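Local coordinates for Alr3699 protein (Nostoc sp., PDB 4XSR) that is a glycosyltransferase-like protein of the GT-B fold, with two Rossmann-like domains and uridine-5'-diphosphate-glucose bound in the model, at residues Val123-Asp128 against Leu153-Ser158. Sequence-based numbering, arbitrary orientation.
Sequences VYHLHD and LVIANS. With UPG (uridine-5'-diphosphate-glucose), chain J.
The imidazole of His125 takes a methyl of Ile155 over one face. Ile155 CG2 sits 3.7 Å from the centroid of the His125 ring, 18° off the ring normal, in a CH-pi contact. His125 CG is anti to the backbone N (chi1 -163°), which carries the ring to this methyl. Its ND1 is hydrogen-bonded to Tyr101 OH. The His127 ring has His125 CD2 over one face. At its edge, in the ring plane, lies O6' of UPG, 2.8 Å from His127 ND1. This is a hydrogen bond in which either atom could be the donor. The Tyr124 ring has Leu126 CB over one face, toward the rim. Asn157 ND2 gives a second, nearly straight bond to the same UPG O6' (2.9 Å, 171°). Asn157 CG stands between the backbone N and the carbonyl carbon, with ND2 turned to UPG and to His127 O, to which it makes a weak hydrogen bond.

Strands 123-126 and 153-156 run parallel. Tyr124 N bonds to Leu153 O, Ile155 N to Tyr124 O, and Leu126 N to Ile155 O at 2.8 Å. The weak Asn157 N to Leu126 O bond follows. Val123 CG1 meets Ile155 CD1 at 4.0 Å on the side of the sheet that carries His125. On the side that carries Tyr124, Val154 CG1 touches Leu126 CD2 at 4.0 Å.

The strands belong to the beta-alpha-beta unit in which helix 137-150 connects strand 122-126 to strand 151-156, in a Rossmann-like sheet. The loops just past their C-terminal ends supply His127 and Asn157. Two protein groups thus grip one sugar hydroxyl. The bonds of His127 NE2 to Asn103 OD1 and of Asn157 OD1 to Ser161 OG are consistent with fixing the rotation of both groups.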
loop_
_atom_site.group_PDB
_atom_site.type_symbol
_atom_site.label_atom_id
_atom_site.label_comp_id
_atom_site.label_asym_id
_atom_site.label_seq_id
_atom_site.Cartn_x
_atom_site.Cartn_y
_atom_site.Cartn_z
ATOM N N VAL B 123 9.723 -14.027 6.347
ATOM C CA VAL B 123 10.649 -14.718 5.453
ATOM C C VAL B 123 10.257 -14.473 4.019
ATOM O O VAL B 123 9.097 -14.505 3.677
ATOM C CB VAL B 123 10.661 -16.240 5.727
ATOM C CG1 VAL B 123 11.467 -16.969 4.672
ATOM C CG2 VAL B 123 11.236 -16.547 7.114
ATOM N N TYR B 124 11.241 -14.244 3.172
ATOM C CA TYR B 124 11.024 -14.094 1.752
ATOM C C TYR B 124 11.683 -15.283 1.016
ATOM O O TYR B 124 12.886 -15.497 1.131
ATOM C CB TYR B 124 11.686 -12.799 1.280
ATOM C CG TYR B 124 11.573 -12.478 -0.214
ATOM C CD1 TYR B 124 10.418 -12.763 -0.956
ATOM C CD2 TYR B 124 12.592 -11.820 -0.854
ATOM C CE1 TYR B 124 10.336 -12.430 -2.320
ATOM C CE2 TYR B 124 12.519 -11.495 -2.202
ATOM C CZ TYR B 124 11.400 -11.790 -2.920
ATOM O OH TYR B 124 11.369 -11.399 -4.224
ATOM N N HIS B 125 10.890 -16.036 0.251
ATOM C CA HIS B 125 11.395 -17.147 -0.527
ATOM C C HIS B 125 11.445 -16.649 -1.936
ATOM O O HIS B 125 10.419 -16.333 -2.530
ATOM C CB HIS B 125 10.520 -18.372 -0.411
ATOM C CG HIS B 125 11.200 -19.638 -0.852
ATOM N ND1 HIS B 125 11.228 -20.783 -0.075
ATOM C CD2 HIS B 125 11.906 -19.922 -1.976
ATOM C CE1 HIS B 125 11.917 -21.716 -0.708
ATOM N NE2 HIS B 125 12.335 -21.223 -1.865
ATOM N N LEU B 126 12.668 -16.583 -2.461
ATOM C CA LEU B 126 12.968 -15.886 -3.664
ATOM C C LEU B 126 13.112 -16.925 -4.772
ATOM O O LEU B 126 14.058 -17.725 -4.770
ATOM C CB LEU B 126 14.243 -15.119 -3.438
ATOM C CG LEU B 126 14.835 -14.409 -4.621
ATOM C CD1 LEU B 126 13.873 -13.423 -5.247
ATOM C CD2 LEU B 126 16.113 -13.707 -4.180
ATOM N N HIS B 127 12.124 -16.940 -5.669
ATOM C CA HIS B 127 12.062 -17.875 -6.790
ATOM C C HIS B 127 12.444 -17.186 -8.070
ATOM O O HIS B 127 12.460 -17.803 -9.110
ATOM C CB HIS B 127 10.638 -18.447 -6.947
ATOM C CG HIS B 127 10.191 -19.284 -5.792
ATOM N ND1 HIS B 127 10.585 -20.597 -5.627
ATOM C CD2 HIS B 127 9.368 -19.010 -4.756
ATOM C CE1 HIS B 127 10.032 -21.094 -4.533
ATOM N NE2 HIS B 127 9.295 -20.145 -3.982
ATOM N N ASP B 128 12.711 -15.888 -8.006
ATOM C CA ASP B 128 13.059 -15.113 -9.183
ATOM C C ASP B 128 14.532 -14.716 -9.222
ATOM O O ASP B 128 15.244 -14.727 -8.213
ATOM C CB ASP B 128 12.225 -13.831 -9.231
ATOM C CG ASP B 128 10.718 -14.087 -9.266
ATOM O OD1 ASP B 128 10.281 -14.993 -10.026
ATOM O OD2 ASP B 128 9.976 -13.347 -8.545
ATOM N N LEU B 153 15.053 -13.209 6.749
ATOM C CA LEU B 153 15.725 -14.221 5.962
ATOM C C LEU B 153 15.187 -14.220 4.552
ATOM O O LEU B 153 13.984 -14.071 4.336
ATOM C CB LEU B 153 15.455 -15.573 6.589
ATOM C CG LEU B 153 15.902 -16.799 5.795
ATOM C CD1 LEU B 153 17.400 -17.070 5.945
ATOM C CD2 LEU B 153 15.090 -17.995 6.261
ATOM N N VAL B 154 16.108 -14.342 3.604
ATOM C CA VAL B 154 15.813 -14.534 2.191
ATOM C C VAL B 154 16.311 -15.925 1.739
ATOM O O VAL B 154 17.522 -16.146 1.603
ATOM C CB VAL B 154 16.484 -13.470 1.336
ATOM C CG1 VAL B 154 16.151 -13.688 -0.147
ATOM C CG2 VAL B 154 16.044 -12.077 1.798
ATOM N N ILE B 155 15.379 -16.864 1.558
ATOM C CA ILE B 155 15.703 -18.196 1.070
ATOM C C ILE B 155 15.703 -18.084 -0.428
ATOM O O ILE B 155 14.685 -17.798 -0.997
ATOM C CB ILE B 155 14.648 -19.226 1.487
ATOM C CG1 ILE B 155 14.704 -19.448 2.965
ATOM C CG2 ILE B 155 14.895 -20.574 0.814
ATOM C CD1 ILE B 155 13.505 -20.212 3.471
ATOM N N ALA B 156 16.848 -18.259 -1.063
ATOM C CA ALA B 156 16.908 -18.245 -2.529
ATOM C C ALA B 156 16.896 -19.684 -3.109
ATOM O O ALA B 156 17.414 -20.609 -2.474
ATOM C CB ALA B 156 18.144 -17.533 -2.999
ATOM N N ASN B 157 16.350 -19.840 -4.315
ATOM C CA ASN B 157 16.151 -21.168 -4.878
ATOM C C ASN B 157 17.419 -21.698 -5.551
ATOM O O ASN B 157 17.507 -22.870 -5.869
ATOM C CB ASN B 157 14.935 -21.226 -5.815
ATOM C CG ASN B 157 15.024 -20.287 -7.001
ATOM O OD1 ASN B 157 15.983 -19.530 -7.161
ATOM N ND2 ASN B 157 13.996 -20.350 -7.875
ATOM N N SER B 158 18.415 -20.832 -5.699
ATOM C CA SER B 158 19.594 -21.159 -6.431
ATOM C C SER B 158 20.669 -20.134 -6.127
ATOM O O SER B 158 20.374 -19.044 -5.662
ATOM C CB SER B 158 19.285 -21.129 -7.908
ATOM O OG SER B 158 19.434 -19.837 -8.449
HETATM N N1 UPG J . 4.152 -28.123 -15.052
HETATM C C2 UPG J . 2.906 -28.748 -14.914
HETATM N N3 UPG J . 2.108 -28.818 -15.971
HETATM C C4 UPG J . 2.461 -28.325 -17.156
HETATM C C5 UPG J . 3.713 -27.720 -17.322
HETATM C C6 UPG J . 4.544 -27.619 -16.230
HETATM O O2 UPG J . 2.512 -29.232 -13.814
HETATM O O4 UPG J . 1.661 -28.419 -18.129
HETATM C C1C UPG J . 5.053 -28.010 -13.910
HETATM C C2C UPG J . 6.412 -28.661 -14.138
HETATM O O2C UPG J . 6.343 -30.074 -13.850
HETATM C C3C UPG J . 7.254 -27.827 -13.175
HETATM C C4C UPG J . 6.608 -26.426 -13.177
HETATM O O4C UPG J . 5.319 -26.615 -13.726
HETATM O O3C UPG J . 7.148 -28.400 -11.869
HETATM C C5C UPG J . 7.316 -25.351 -14.012
HETATM O O5C UPG J . 8.514 -25.069 -13.290
HETATM P PA UPG J . 9.512 -23.891 -13.657
HETATM O O1A UPG J . 10.757 -24.144 -12.868
HETATM O O2A UPG J . 9.532 -23.584 -15.111
HETATM O O3A UPG J . 8.709 -22.730 -12.792
HETATM P PB UPG J . 8.527 -21.137 -13.092
HETATM O O1B UPG J . 7.071 -21.016 -13.357
HETATM O O2B UPG J . 9.418 -20.574 -14.129
HETATM O O3B UPG J . 8.795 -20.657 -11.566
HETATM C "C1'" UPG J . 9.869 -19.961 -10.903
HETATM C "C2'" UPG J . 11.209 -19.852 -11.594
HETATM C "C3'" UPG J . 11.852 -21.236 -11.861
HETATM C "C4'" UPG J . 11.975 -22.004 -10.540
HETATM C "C5'" UPG J . 10.649 -21.931 -9.802
HETATM C "C6'" UPG J . 10.656 -22.585 -8.455
HETATM O "O2'" UPG J . 11.104 -18.985 -12.724
HETATM O "O3'" UPG J . 13.156 -21.032 -12.437
HETATM O "O4'" UPG J . 12.276 -23.395 -10.730
HETATM O "O5'" UPG J . 10.193 -20.591 -9.644
HETATM O "O6'" UPG J . 11.734 -22.120 -7.672
#